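Local coordinates for regulatory protein PCRH (Pseudomonas aeruginosa, PDB 2XCB) that binds the chaperone-binding region of the translocator protein PopD and, as a type III secretion chaperone, probably keeps it ready for export, at residues 36-41 against 63-68; 48-53 against 75-80; 27-32 against 59-64; 84-89 against 123-128. All coordinates share one frame; numbering follows the deposited sequence.

Following the chain from its N terminus, interaction 3 opens first: helix 15-30 skips helix 34-47 in the chain to meet helix 52-64. Interaction 1 starts inside that loop, on helix 34-47, and ends on the same stretch, sharing Gln-63 and Ser-64 and running on to the start of helix 68-81. Interaction 2 crosses both, joining the entry of helix 52-64 to helix 68-81; Gln-63 and Tyr-75 are hydrogen-bonded between them. Interaction 4 follows in series and closes the loop from the start of helix 87-98 to helix 123-140. Helix 52-64 serves three contacts. The all-helical stack is consistent with the tetratricopeptide-like fold of this chaperone class.

Interaction 1. Residues 36-41 against 63-68; sequences DAQKIF and QSLGLY
Gln-38 OE1 accepts a hydrogen bond from Arg-62 NE, one turn before the corner where helix 52-64 gives way to helix 68-81, and the same amide touches Leu-65 and Leu-67 at that corner. The other end of the amide lies against hydrocarbon, with Gln-38 NE2 3.6 Å from Leu-65 CD1. Gln-38 OE1 also stands 4.3 Å from Leu-67 CD1, a looser touch. The reach comes from a side chain that leaves helix 34-47 with CG opposite the backbone N (chi1 -170°) and stays extended to the amide; Leu-65 crosses it at a slant.

The corner is shaped by Gly-66, which, with a phi of 79°, ends helix 52-64 in a Schellman motif: Gly-66 N bonds to Gln-63 O at 3.0 Å, and Leu-67 N bonds to Arg-62 O at 2.8 Å. Leu-67 then sits at the centre of an inverse gamma turn and occupies the N-cap position of helix 68-81. On another side of helix 34-47, Asp-36 bonds to Ser-14 and Thr-17 of the second subunit.

No hydrogen bond joins the two segments directly. Arg-62 therefore probably decides which way round the amide lies, keeping the oxygen on the guanidinium side, while the leucine methyls give it an apolar flank in a small, partly exposed contact.

Interaction 2. Residues 48-53 against 75-80; sequences DHYDAR and YSYGAL
The Tyr-77 ring takes the carbonyl oxygen of His-49 at its edge and in its plane, whereas the Tyr-50 ring carries His-49 CB over the centre of one face, 4.0 Å above it. Tyr-77 OH donates to His-49 O across 2.6 Å, with a C=O...donor angle of 152° and the hydroxyl tilted 26° from the carbonyl plane. The same hydroxyl approaches the Tyr-50 ring obliquely, with Tyr-77 OH 3.9 Å from Tyr-50 CD2. Tyr-77 gets this far because its CG lies opposite the backbone N (chi1 -176°), which swings the ring out to the loop ahead of helix 52-64.

That loop is held by its own aspartates. Asp-48 OD2 accepts from Tyr-50 N at 2.9 Å to make an Asx turn, and Asp-51, the N-cap residue, is gripped side-on by Arg-53, whose NH2 reaches Asp-51 OD1 at 2.8 Å and whose NE bonds to Asp-51 OD2 at 3.1 Å.

Farther in, Ala-52 CB rests 4.0 Å from Gly-78 O, and these two small residues let the backbones come close. Helix 68-81 packs against the start of helix 52-64 here, Tyr-77 also meeting the Phe-55 ring, and Phe-88 of helix 87-98, the next helix in the chain, packs against Ala-52 and Ala-79.

Interaction 3. Residues 27-32 against 59-64; sequences NQYQAG and GACRQS
Tyr-29 lays its ring beside Ala-60 and Cys-61 of helix 52-64. Tyr-29 CE1 comes 3.8 Å from Ala-60 CB, and Tyr-29 CD1 stands 3.9 Å from Cys-61 SG. Both partners approach obliquely: the sulfur is 5.2 Å from the ring centroid of Tyr-29, its direction 69° off the normal, a cysteine sulfur-aromatic contact. A first torsion of -176° puts the ring on the carbonyl-carbon side of its own backbone and carries the hydroxyl toward helix 52-64.

There a water lies at the ring edge, in its plane, and ties three groups together. It bonds to Tyr-29 OH at 2.7 Å and to Ser-64 OG at 2.6 Å, and donates to Ala-60 O at 2.8 Å. Tyr-29 OH has a further hydrogen bond to the backbone of the bound peptide, so this tyrosine belongs both to the helix packing and to the recognition surface; the water fixes the hydroxyl from the side of helix 52-64.

Three residues on, Gly-32 closes helix 15-30 with a Schellman motif. Helix 34-47 then fills in beside the contact, Trp-34 meeting the Tyr-29 ring and Ala-37 and Phe-41 packing on Cys-61, while Tyr-75 of helix 68-81 touches Ala-60.

Interaction 4. Residues 84-89 against 123-128; sequences NEPRFP and EALAAR
Pro-86 and Arg-87, at the entry to helix 87-98, are the residues that touch Leu-125, and Glu-85, just before them, turns its carboxylate back toward Arg-87. Glu-85 OE2 accepts from Arg-87 N at 2.9 Å through its anti lone pair, a capping bond, and again from Arg-87 NE at 2.9 Å, this time from above the carboxylate plane.

Next comes Pro-86, whose ring presents its CB and CG to a single methyl: Pro-86 CG and Leu-125 CD2 are 3.8 Å apart.

Arg-87 adds its CG, 4.0 Å from Leu-125 CD2, the two side chains crossing at about a right angle. Beyond that, a bend at chi3 (-68°) turns the guanidinium back to Glu-85, where Arg-87 NH2 meets Glu-85 OE1 at 2.7 Å to complete a side-on, two-nitrogen salt bridge. The guanidinium also hydrogen-bonds to the bound peptide, NH1 to its backbone and NH2 to a polar side chain, so Glu-85 probably serves as a second shell that holds this peptide-binding arginine in place.

The apolar part is buried among several helices: Pro-86 leans on Leu-115 and Ala-116 of helix 102-117, Leu-125 reaches in from helix 123-140 and also packs on Phe-90 of helix 87-98, and Arg-87 touches Leu-56 of helix 52-64.

Interaction 1. Residues 36-41 against 63-68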
loop_
_atom_site.group_PDB
_atom_site.type_symbol
_atom_site.label_atom_id
_atom_site.label_comp_id
_atom_site.label_asym_id
_atom_site.label_seq_id
_atom_site.Cartn_x
_atom_site.Cartn_y
_atom_site.Cartn_z
ATOM N N ASP A 36 -2.737 7.519 7.892
ATOM C CA ASP A 36 -2.109 6.747 6.847
ATOM C C ASP A 36 -2.565 5.303 6.929
ATOM O O ASP A 36 -2.832 4.682 5.909
ATOM C CB ASP A 36 -0.608 6.770 7.021
ATOM C CG ASP A 36 0.038 8.023 6.385
ATOM O OD1 ASP A 36 -0.619 8.992 5.876
ATOM O OD2 ASP A 36 1.229 7.969 6.341
ATOM N N ALA A 37 -2.621 4.777 8.148
ATOM C CA ALA A 37 -3.073 3.404 8.348
ATOM C C ALA A 37 -4.534 3.290 7.873
ATOM O O ALA A 37 -4.915 2.351 7.178
ATOM C CB ALA A 37 -2.917 3.010 9.785
ATOM N N GLN A 38 -5.344 4.278 8.215
ATOM C CA GLN A 38 -6.749 4.222 7.751
ATOM C C GLN A 38 -6.860 4.078 6.224
ATOM O O GLN A 38 -7.720 3.372 5.704
ATOM C CB GLN A 38 -7.488 5.495 8.139
ATOM C CG GLN A 38 -9.010 5.351 7.874
ATOM C CD GLN A 38 -9.779 6.629 8.143
ATOM O OE1 GLN A 38 -11.020 6.660 8.058
ATOM N NE2 GLN A 38 -9.052 7.705 8.368
ATOM N N LYS A 39 -6.062 4.854 5.516
ATOM C CA LYS A 39 -6.080 4.827 4.071
ATOM C C LYS A 39 -5.617 3.488 3.531
ATOM O O LYS A 39 -6.165 2.986 2.565
ATOM C CB LYS A 39 -5.158 5.948 3.503
ATOM C CG LYS A 39 -5.690 7.347 3.811
ATOM C CD LYS A 39 -4.729 8.416 3.570
ATOM C CE LYS A 39 -5.546 9.738 3.578
ATOM N NZ LYS A 39 -4.587 10.867 3.593
ATOM N N ILE A 40 -4.565 2.931 4.087
ATOM C CA ILE A 40 -4.168 1.588 3.655
ATOM C C ILE A 40 -5.286 0.528 3.905
ATOM O O ILE A 40 -5.646 -0.277 3.021
ATOM C CB ILE A 40 -2.847 1.246 4.346
ATOM C CG1 ILE A 40 -1.802 2.265 3.864
ATOM C CG2 ILE A 40 -2.447 -0.226 4.085
ATOM C CD1 ILE A 40 -1.336 1.975 2.416
ATOM N N PHE A 41 -5.930 0.598 5.095
ATOM C CA PHE A 41 -6.975 -0.390 5.373
ATOM C C PHE A 41 -8.219 -0.173 4.513
ATOM O O PHE A 41 -8.837 -1.162 4.101
ATOM C CB PHE A 41 -7.332 -0.436 6.882
ATOM C CG PHE A 41 -6.250 -0.993 7.711
ATOM C CD1 PHE A 41 -5.780 -2.258 7.488
ATOM C CD2 PHE A 41 -5.717 -0.252 8.759
ATOM C CE1 PHE A 41 -4.740 -2.774 8.300
ATOM C CE2 PHE A 41 -4.740 -0.752 9.537
ATOM C CZ PHE A 41 -4.231 -1.976 9.301
ATOM N N GLN A 63 -11.480 4.606 15.211
ATOM C CA GLN A 63 -11.610 4.736 16.664
ATOM C C GLN A 63 -10.539 5.661 17.248
ATOM O O GLN A 63 -10.873 6.570 18.002
ATOM C CB GLN A 63 -11.566 3.372 17.375
ATOM C CG GLN A 63 -12.141 3.462 18.830
ATOM C CD GLN A 63 -12.170 2.103 19.548
ATOM O OE1 GLN A 63 -12.221 1.075 18.924
ATOM N NE2 GLN A 63 -12.151 2.134 20.886
ATOM N N SER A 64 -9.267 5.440 16.881
ATOM C CA SER A 64 -8.151 6.205 17.426
ATOM C C SER A 64 -8.179 7.672 17.021
ATOM O O SER A 64 -7.594 8.508 17.709
ATOM C CB SER A 64 -6.844 5.586 17.005
ATOM O OG SER A 64 -6.546 4.504 17.836
ATOM N N LEU A 65 -8.851 7.966 15.906
ATOM C CA LEU A 65 -9.066 9.317 15.403
ATOM C C LEU A 65 -10.382 9.933 15.876
ATOM O O LEU A 65 -10.761 11.017 15.452
ATOM C CB LEU A 65 -9.130 9.253 13.854
ATOM C CG LEU A 65 -7.778 8.983 13.175
ATOM C CD1 LEU A 65 -8.042 8.688 11.677
ATOM C CD2 LEU A 65 -6.848 10.213 13.370
ATOM N N GLY A 66 -11.127 9.216 16.690
ATOM C CA GLY A 66 -12.387 9.797 17.199
ATOM C C GLY A 66 -13.501 9.755 16.238
ATOM O O GLY A 66 -14.536 10.447 16.429
ATOM N N LEU A 67 -13.377 8.944 15.185
ATOM C CA LEU A 67 -14.470 8.843 14.249
ATOM C C LEU A 67 -15.354 7.650 14.643
ATOM O O LEU A 67 -15.400 6.669 13.916
ATOM C CB LEU A 67 -13.934 8.598 12.808
ATOM C CG LEU A 67 -13.109 9.780 12.323
ATOM C CD1 LEU A 67 -12.489 9.435 10.955
ATOM C CD2 LEU A 67 -14.018 11.073 12.241
ATOM N N TYR A 68 -16.089 7.738 15.759
ATOM C CA TYR A 68 -16.755 6.556 16.288
ATOM C C TYR A 68 -17.864 5.961 15.423
ATOM O O TYR A 68 -18.002 4.768 15.362
ATOM C CB TYR A 68 -17.270 6.852 17.713
ATOM C CG TYR A 68 -16.201 7.388 18.589
ATOM C CD1 TYR A 68 -15.205 6.548 19.034
ATOM C CD2 TYR A 68 -16.150 8.762 18.940
ATOM C CE1 TYR A 68 -14.204 7.009 19.828
ATOM C CE2 TYR A 68 -15.133 9.252 19.740
ATOM C CZ TYR A 68 -14.176 8.340 20.193
ATOM O OH TYR A 68 -13.171 8.725 20.969
#

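Interaction 2. Residues 48-53 against 75-80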
loop_
_atom_site.group_PDB
_atom_site.type_symbol
_atom_site.label_atom_id
_atom_site.label_comp_id
_atom_site.label_asym_id
_atom_site.label_seq_id
_atom_site.Cartn_x
_atom_site.Cartn_y
_atom_site.Cartn_z
ATOM N N ASP A 48 -10.427 -6.491 -0.976
ATOM C CA ASP A 48 -10.868 -7.769 -0.489
ATOM C C ASP A 48 -12.003 -7.590 0.459
ATOM O O ASP A 48 -11.783 -7.275 1.607
ATOM C CB ASP A 48 -9.741 -8.533 0.262
ATOM C CG ASP A 48 -10.166 -9.947 0.648
ATOM O OD1 ASP A 48 -9.303 -10.832 0.818
ATOM O OD2 ASP A 48 -11.392 -10.215 0.797
ATOM N N HIS A 49 -13.213 -7.799 -0.028
ATOM C CA HIS A 49 -14.417 -7.498 0.746
ATOM C C HIS A 49 -14.707 -8.452 1.933
ATOM O O HIS A 49 -15.703 -8.250 2.633
ATOM C CB HIS A 49 -15.670 -7.509 -0.159
ATOM C CG HIS A 49 -15.626 -6.577 -1.333
ATOM N ND1 HIS A 49 -14.671 -5.594 -1.490
ATOM C CD2 HIS A 49 -16.478 -6.435 -2.380
ATOM C CE1 HIS A 49 -14.914 -4.905 -2.592
ATOM N NE2 HIS A 49 -16.001 -5.392 -3.153
ATOM N N TYR A 50 -13.867 -9.474 2.181
ATOM C CA TYR A 50 -14.242 -10.558 3.125
ATOM C C TYR A 50 -13.220 -10.822 4.201
ATOM O O TYR A 50 -13.459 -11.637 5.097
ATOM C CB TYR A 50 -14.531 -11.877 2.388
ATOM C CG TYR A 50 -15.525 -11.692 1.266
ATOM C CD1 TYR A 50 -15.099 -11.656 -0.056
ATOM C CD2 TYR A 50 -16.879 -11.485 1.528
ATOM C CE1 TYR A 50 -15.992 -11.476 -1.103
ATOM C CE2 TYR A 50 -17.789 -11.282 0.495
ATOM C CZ TYR A 50 -17.327 -11.297 -0.832
ATOM O OH TYR A 50 -18.195 -11.101 -1.883
ATOM N N ASP A 51 -12.061 -10.181 4.111
ATOM C CA ASP A 51 -10.998 -10.475 5.069
ATOM C C ASP A 51 -11.250 -9.621 6.327
ATOM O O ASP A 51 -10.987 -8.420 6.320
ATOM C CB ASP A 51 -9.596 -10.203 4.450
ATOM C CG ASP A 51 -8.501 -10.710 5.309
ATOM O OD1 ASP A 51 -7.500 -11.190 4.726
ATOM O OD2 ASP A 51 -8.625 -10.642 6.581
ATOM N N ALA A 52 -11.805 -10.230 7.385
ATOM C CA ALA A 52 -12.129 -9.486 8.626
ATOM C C ALA A 52 -10.940 -8.662 9.195
ATOM O O ALA A 52 -11.153 -7.624 9.801
ATOM C CB ALA A 52 -12.728 -10.446 9.716
ATOM N N ARG A 53 -9.703 -9.135 9.059
ATOM C CA ARG A 53 -8.576 -8.334 9.544
ATOM C C ARG A 53 -8.579 -6.906 9.014
ATOM O O ARG A 53 -8.224 -5.928 9.757
ATOM C CB ARG A 53 -7.204 -8.964 9.250
ATOM C CG ARG A 53 -7.020 -10.442 9.629
ATOM C CD ARG A 53 -5.651 -11.105 9.040
ATOM N NE ARG A 53 -5.666 -11.054 7.576
ATOM C CZ ARG A 53 -4.597 -11.062 6.785
ATOM N NH1 ARG A 53 -3.361 -11.163 7.294
ATOM N NH2 ARG A 53 -4.783 -10.995 5.477
ATOM N N TYR A 75 -16.542 -2.105 12.101
ATOM C CA TYR A 75 -16.703 -3.150 13.077
ATOM C C TYR A 75 -17.963 -3.940 12.807
ATOM O O TYR A 75 -17.968 -5.145 12.907
ATOM C CB TYR A 75 -16.786 -2.521 14.481
ATOM C CG TYR A 75 -15.485 -1.917 14.996
ATOM C CD1 TYR A 75 -14.252 -2.454 14.641
ATOM C CD2 TYR A 75 -15.506 -0.910 16.009
ATOM C CE1 TYR A 75 -13.060 -1.942 15.128
ATOM C CE2 TYR A 75 -14.335 -0.381 16.506
ATOM C CZ TYR A 75 -13.105 -0.933 16.091
ATOM O OH TYR A 75 -11.956 -0.403 16.607
ATOM N N SER A 76 -19.069 -3.273 12.430
ATOM C CA SER A 76 -20.280 -4.011 12.187
ATOM C C SER A 76 -20.128 -4.990 11.016
ATOM O O SER A 76 -20.563 -6.166 11.073
ATOM C CB SER A 76 -21.414 -3.051 11.882
ATOM O OG SER A 76 -22.548 -3.849 11.907
ATOM N N TYR A 77 -19.501 -4.507 9.941
ATOM C CA TYR A 77 -19.259 -5.420 8.793
ATOM C C TYR A 77 -18.255 -6.532 9.154
ATOM O O TYR A 77 -18.473 -7.730 8.917
ATOM C CB TYR A 77 -18.858 -4.642 7.545
ATOM C CG TYR A 77 -18.711 -5.557 6.361
ATOM C CD1 TYR A 77 -19.805 -5.932 5.590
ATOM C CD2 TYR A 77 -17.453 -6.061 5.998
ATOM C CE1 TYR A 77 -19.673 -6.806 4.440
ATOM C CE2 TYR A 77 -17.323 -6.951 4.856
ATOM C CZ TYR A 77 -18.428 -7.293 4.096
ATOM O OH TYR A 77 -18.277 -8.183 3.022
ATOM N N GLY A 78 -17.172 -6.152 9.796
ATOM C CA GLY A 78 -16.222 -7.146 10.197
ATOM C C GLY A 78 -16.848 -8.313 10.964
ATOM O O GLY A 78 -16.524 -9.495 10.750
ATOM N N ALA A 79 -17.655 -7.979 11.972
ATOM C CA ALA A 79 -18.356 -8.957 12.788
ATOM C C ALA A 79 -19.199 -9.905 11.922
ATOM O O ALA A 79 -19.345 -11.073 12.285
ATOM C CB ALA A 79 -19.242 -8.195 13.839
ATOM N N LEU A 80 -19.776 -9.414 10.801
ATOM C CA LEU A 80 -20.438 -10.296 9.822
ATOM C C LEU A 80 -19.458 -11.315 9.138
ATOM O O LEU A 80 -19.842 -12.473 8.822
ATOM C CB LEU A 80 -21.128 -9.455 8.779
ATOM C CG LEU A 80 -22.581 -9.080 8.971
ATOM C CD1 LEU A 80 -23.187 -9.311 10.350
ATOM C CD2 LEU A 80 -22.874 -7.712 8.398
#

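Interaction 3. Residues 27-32 against 59-64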
loop_
_atom_site.group_PDB
_atom_site.type_symbol
_atom_site.label_atom_id
_atom_site.label_comp_id
_atom_site.label_asym_id
_atom_site.label_seq_id
_atom_site.Cartn_x
_atom_site.Cartn_y
_atom_site.Cartn_z
ATOM N N ASN A 27 1.812 -1.720 10.417
ATOM C CA ASN A 27 2.988 -1.061 10.978
ATOM C C ASN A 27 2.748 0.414 11.221
ATOM O O ASN A 27 3.113 0.933 12.289
ATOM C CB ASN A 27 4.276 -1.350 10.158
ATOM C CG ASN A 27 4.751 -2.785 10.318
ATOM O OD1 ASN A 27 4.514 -3.431 11.338
ATOM N ND2 ASN A 27 5.385 -3.306 9.285
ATOM N N GLN A 28 2.078 1.058 10.281
ATOM C CA GLN A 28 1.667 2.446 10.459
ATOM C C GLN A 28 0.731 2.612 11.679
ATOM O O GLN A 28 0.877 3.582 12.474
ATOM C CB GLN A 28 1.051 3.008 9.185
ATOM C CG GLN A 28 2.035 3.015 8.002
ATOM C CD GLN A 28 3.368 3.667 8.349
ATOM O OE1 GLN A 28 4.275 3.038 8.883
ATOM N NE2 GLN A 28 3.488 4.926 8.032
ATOM N N TYR A 29 -0.191 1.647 11.838
ATOM C CA TYR A 29 -1.023 1.586 13.044
ATOM C C TYR A 29 -0.208 1.494 14.328
ATOM O O TYR A 29 -0.455 2.282 15.237
ATOM C CB TYR A 29 -2.051 0.429 12.974
ATOM C CG TYR A 29 -2.984 0.415 14.170
ATOM C CD1 TYR A 29 -4.049 1.329 14.271
ATOM C CD2 TYR A 29 -2.782 -0.469 15.207
ATOM C CE1 TYR A 29 -4.887 1.326 15.414
ATOM C CE2 TYR A 29 -3.608 -0.497 16.312
ATOM C CZ TYR A 29 -4.674 0.370 16.395
ATOM O OH TYR A 29 -5.439 0.359 17.536
ATOM N N GLN A 30 0.744 0.541 14.408
ATOM C CA GLN A 30 1.607 0.409 15.580
ATOM C C GLN A 30 2.392 1.726 15.898
ATOM O O GLN A 30 2.734 1.978 17.030
ATOM C CB GLN A 30 2.628 -0.763 15.433
ATOM C CG GLN A 30 2.033 -2.145 15.135
ATOM C CD GLN A 30 1.108 -2.653 16.239
ATOM O OE1 GLN A 30 1.565 -3.075 17.299
ATOM N NE2 GLN A 30 -0.189 -2.615 15.993
ATOM N N ALA A 31 2.689 2.541 14.894
ATOM C CA ALA A 31 3.432 3.778 15.087
ATOM C C ALA A 31 2.471 4.980 15.312
ATOM O O ALA A 31 2.900 6.128 15.335
ATOM C CB ALA A 31 4.337 4.028 13.883
ATOM N N GLY A 32 1.177 4.728 15.437
ATOM C CA GLY A 32 0.253 5.825 15.738
ATOM C C GLY A 32 0.012 6.728 14.565
ATOM O O GLY A 32 -0.633 7.799 14.681
ATOM N N GLY A 59 -11.543 -0.136 11.291
ATOM C CA GLY A 59 -12.237 0.274 12.590
ATOM C C GLY A 59 -11.326 0.844 13.639
ATOM O O GLY A 59 -11.610 1.881 14.168
ATOM N N ALA A 60 -10.192 0.178 13.918
ATOM C CA ALA A 60 -9.294 0.582 14.951
ATOM C C ALA A 60 -8.711 1.976 14.633
ATOM O O ALA A 60 -8.548 2.833 15.537
ATOM C CB ALA A 60 -8.203 -0.472 15.060
ATOM N N CYS A 61 -8.409 2.230 13.338
ATOM C CA CYS A 61 -7.880 3.531 12.934
ATOM C C CYS A 61 -8.842 4.653 13.156
ATOM O O CYS A 61 -8.462 5.677 13.678
ATOM C CB CYS A 61 -7.463 3.546 11.438
ATOM S SG CYS A 61 -6.092 2.555 11.148
ATOM N N ARG A 62 -10.087 4.431 12.769
ATOM C CA ARG A 62 -11.120 5.420 12.937
ATOM C C ARG A 62 -11.439 5.685 14.443
ATOM O O ARG A 62 -11.612 6.834 14.885
ATOM C CB ARG A 62 -12.352 4.939 12.201
ATOM C CG ARG A 62 -12.187 5.082 10.682
ATOM C CD ARG A 62 -13.240 4.305 9.945
ATOM N NE ARG A 62 -13.223 4.654 8.525
ATOM C CZ ARG A 62 -14.145 4.312 7.623
ATOM N NH1 ARG A 62 -15.186 3.511 7.916
ATOM N NH2 ARG A 62 -13.939 4.684 6.351
ATOM N N GLN A 63 -11.480 4.606 15.211
ATOM C CA GLN A 63 -11.610 4.736 16.664
ATOM C C GLN A 63 -10.539 5.661 17.248
ATOM O O GLN A 63 -10.873 6.570 18.002
ATOM C CB GLN A 63 -11.566 3.372 17.375
ATOM C CG GLN A 63 -12.141 3.462 18.830
ATOM C CD GLN A 63 -12.170 2.103 19.548
ATOM O OE1 GLN A 63 -12.221 1.075 18.924
ATOM N NE2 GLN A 63 -12.151 2.134 20.886
ATOM N N SER A 64 -9.267 5.440 16.881
ATOM C CA SER A 64 -8.151 6.205 17.426
ATOM C C SER A 64 -8.179 7.672 17.021
ATOM O O SER A 64 -7.594 8.508 17.709
ATOM C CB SER A 64 -6.844 5.586 17.005
ATOM O OG SER A 64 -6.546 4.504 17.836
HETATM O O HOH W 1 -7.420 2.067 17.993
#

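Interaction 4. Residues 84-89 against 123-128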
loop_
_atom_site.group_PDB
_atom_site.type_symbol
_atom_site.label_atom_id
_atom_site.label_comp_id
_atom_site.label_asym_id
_atom_site.label_seq_id
_atom_site.Cartn_x
_atom_site.Cartn_y
_atom_site.Cartn_z
ATOM N N ASN A 84 -17.217 -15.238 15.267
ATOM C CA ASN A 84 -16.555 -15.676 16.517
ATOM C C ASN A 84 -15.590 -14.645 17.172
ATOM O O ASN A 84 -15.168 -14.804 18.298
ATOM C CB ASN A 84 -15.788 -16.968 16.260
ATOM C CG ASN A 84 -16.728 -18.157 16.128
ATOM O OD1 ASN A 84 -17.782 -18.150 16.783
ATOM N ND2 ASN A 84 -16.405 -19.137 15.250
ATOM N N GLU A 85 -15.242 -13.601 16.422
ATOM C CA GLU A 85 -14.216 -12.647 16.876
ATOM C C GLU A 85 -14.778 -11.647 17.886
ATOM O O GLU A 85 -15.638 -10.790 17.550
ATOM C CB GLU A 85 -13.606 -11.950 15.625
ATOM C CG GLU A 85 -12.752 -10.752 15.882
ATOM C CD GLU A 85 -11.533 -11.187 16.637
ATOM O OE1 GLU A 85 -10.669 -11.895 16.044
ATOM O OE2 GLU A 85 -11.501 -10.843 17.835
ATOM N N PRO A 86 -14.286 -11.726 19.132
ATOM C CA PRO A 86 -14.737 -10.867 20.252
ATOM C C PRO A 86 -14.297 -9.417 20.097
ATOM O O PRO A 86 -14.957 -8.526 20.665
ATOM C CB PRO A 86 -14.064 -11.513 21.474
ATOM C CG PRO A 86 -12.833 -12.169 20.874
ATOM C CD PRO A 86 -13.350 -12.761 19.599
ATOM N N ARG A 87 -13.231 -9.130 19.320
ATOM C CA ARG A 87 -12.763 -7.747 19.176
ATOM C C ARG A 87 -13.795 -6.813 18.557
ATOM O O ARG A 87 -13.852 -5.657 18.918
ATOM C CB ARG A 87 -11.455 -7.645 18.417
ATOM C CG ARG A 87 -10.292 -8.056 19.291
ATOM C CD ARG A 87 -8.901 -8.304 18.518
ATOM N NE ARG A 87 -8.963 -9.485 17.662
ATOM C CZ ARG A 87 -7.950 -9.949 16.905
ATOM N NH1 ARG A 87 -6.788 -9.283 16.832
ATOM N NH2 ARG A 87 -8.119 -11.068 16.186
ATOM N N PHE A 88 -14.566 -7.304 17.604
ATOM C CA PHE A 88 -15.557 -6.463 16.969
ATOM C C PHE A 88 -16.551 -5.919 17.980
ATOM O O PHE A 88 -16.683 -4.720 18.080
ATOM C CB PHE A 88 -16.225 -7.227 15.821
ATOM C CG PHE A 88 -15.275 -7.449 14.608
ATOM C CD1 PHE A 88 -14.728 -6.345 13.921
ATOM C CD2 PHE A 88 -14.863 -8.750 14.255
ATOM C CE1 PHE A 88 -13.888 -6.514 12.782
ATOM C CE2 PHE A 88 -13.996 -8.976 13.162
ATOM C CZ PHE A 88 -13.497 -7.828 12.403
ATOM N N PRO A 89 -17.296 -6.791 18.712
ATOM C CA PRO A 89 -18.337 -6.143 19.578
ATOM C C PRO A 89 -17.694 -5.423 20.754
ATOM O O PRO A 89 -18.172 -4.447 21.215
ATOM C CB PRO A 89 -19.152 -7.359 20.093
ATOM C CG PRO A 89 -18.366 -8.584 19.733
ATOM C CD PRO A 89 -17.634 -8.198 18.452
ATOM N N GLU A 123 -8.739 -15.158 26.814
ATOM C CA GLU A 123 -9.019 -15.092 28.252
ATOM C C GLU A 123 -8.883 -13.691 28.916
ATOM O O GLU A 123 -9.678 -13.350 29.773
ATOM C CB GLU A 123 -8.129 -16.113 28.978
ATOM C CG GLU A 123 -8.248 -16.143 30.512
ATOM C CD GLU A 123 -7.493 -17.346 31.140
ATOM O OE1 GLU A 123 -6.260 -17.478 30.911
ATOM O OE2 GLU A 123 -8.129 -18.158 31.861
ATOM N N ALA A 124 -7.880 -12.890 28.544
ATOM C CA ALA A 124 -7.763 -11.525 29.087
ATOM C C ALA A 124 -8.927 -10.614 28.623
ATOM O O ALA A 124 -9.460 -9.815 29.401
ATOM C CB ALA A 124 -6.406 -10.908 28.703
ATOM N N LEU A 125 -9.311 -10.738 27.357
ATOM C CA LEU A 125 -10.373 -9.935 26.779
ATOM C C LEU A 125 -11.721 -10.266 27.422
ATOM O O LEU A 125 -12.488 -9.346 27.675
ATOM C CB LEU A 125 -10.452 -10.101 25.236
ATOM C CG LEU A 125 -11.339 -9.127 24.424
ATOM C CD1 LEU A 125 -10.943 -7.689 24.683
ATOM C CD2 LEU A 125 -11.300 -9.416 22.916
ATOM N N ALA A 126 -11.983 -11.550 27.664
ATOM C CA ALA A 126 -13.194 -12.007 28.327
ATOM C C ALA A 126 -13.359 -11.291 29.681
ATOM O O ALA A 126 -14.412 -10.748 29.958
ATOM C CB ALA A 126 -13.211 -13.499 28.495
ATOM N N ALA A 127 -12.299 -11.240 30.473
ATOM C CA ALA A 127 -12.311 -10.536 31.763
ATOM C C ALA A 127 -12.514 -9.041 31.598
ATOM O O ALA A 127 -13.271 -8.428 32.352
ATOM C CB ALA A 127 -11.017 -10.825 32.520
ATOM N N ARG A 128 -11.912 -8.442 30.569
ATOM C CA ARG A 128 -12.132 -7.012 30.315
ATOM C C ARG A 128 -13.548 -6.742 29.883
ATOM O O ARG A 128 -14.089 -5.737 30.275
ATOM C CB ARG A 128 -11.221 -6.433 29.215
ATOM C CG ARG A 128 -9.745 -6.243 29.596
ATOM C CD ARG A 128 -8.958 -5.746 28.347
ATOM N NE ARG A 128 -9.193 -4.329 28.065
ATOM C CZ ARG A 128 -8.968 -3.731 26.898
ATOM N NH1 ARG A 128 -8.534 -4.418 25.842
ATOM N NH2 ARG A 128 -9.188 -2.429 26.801
#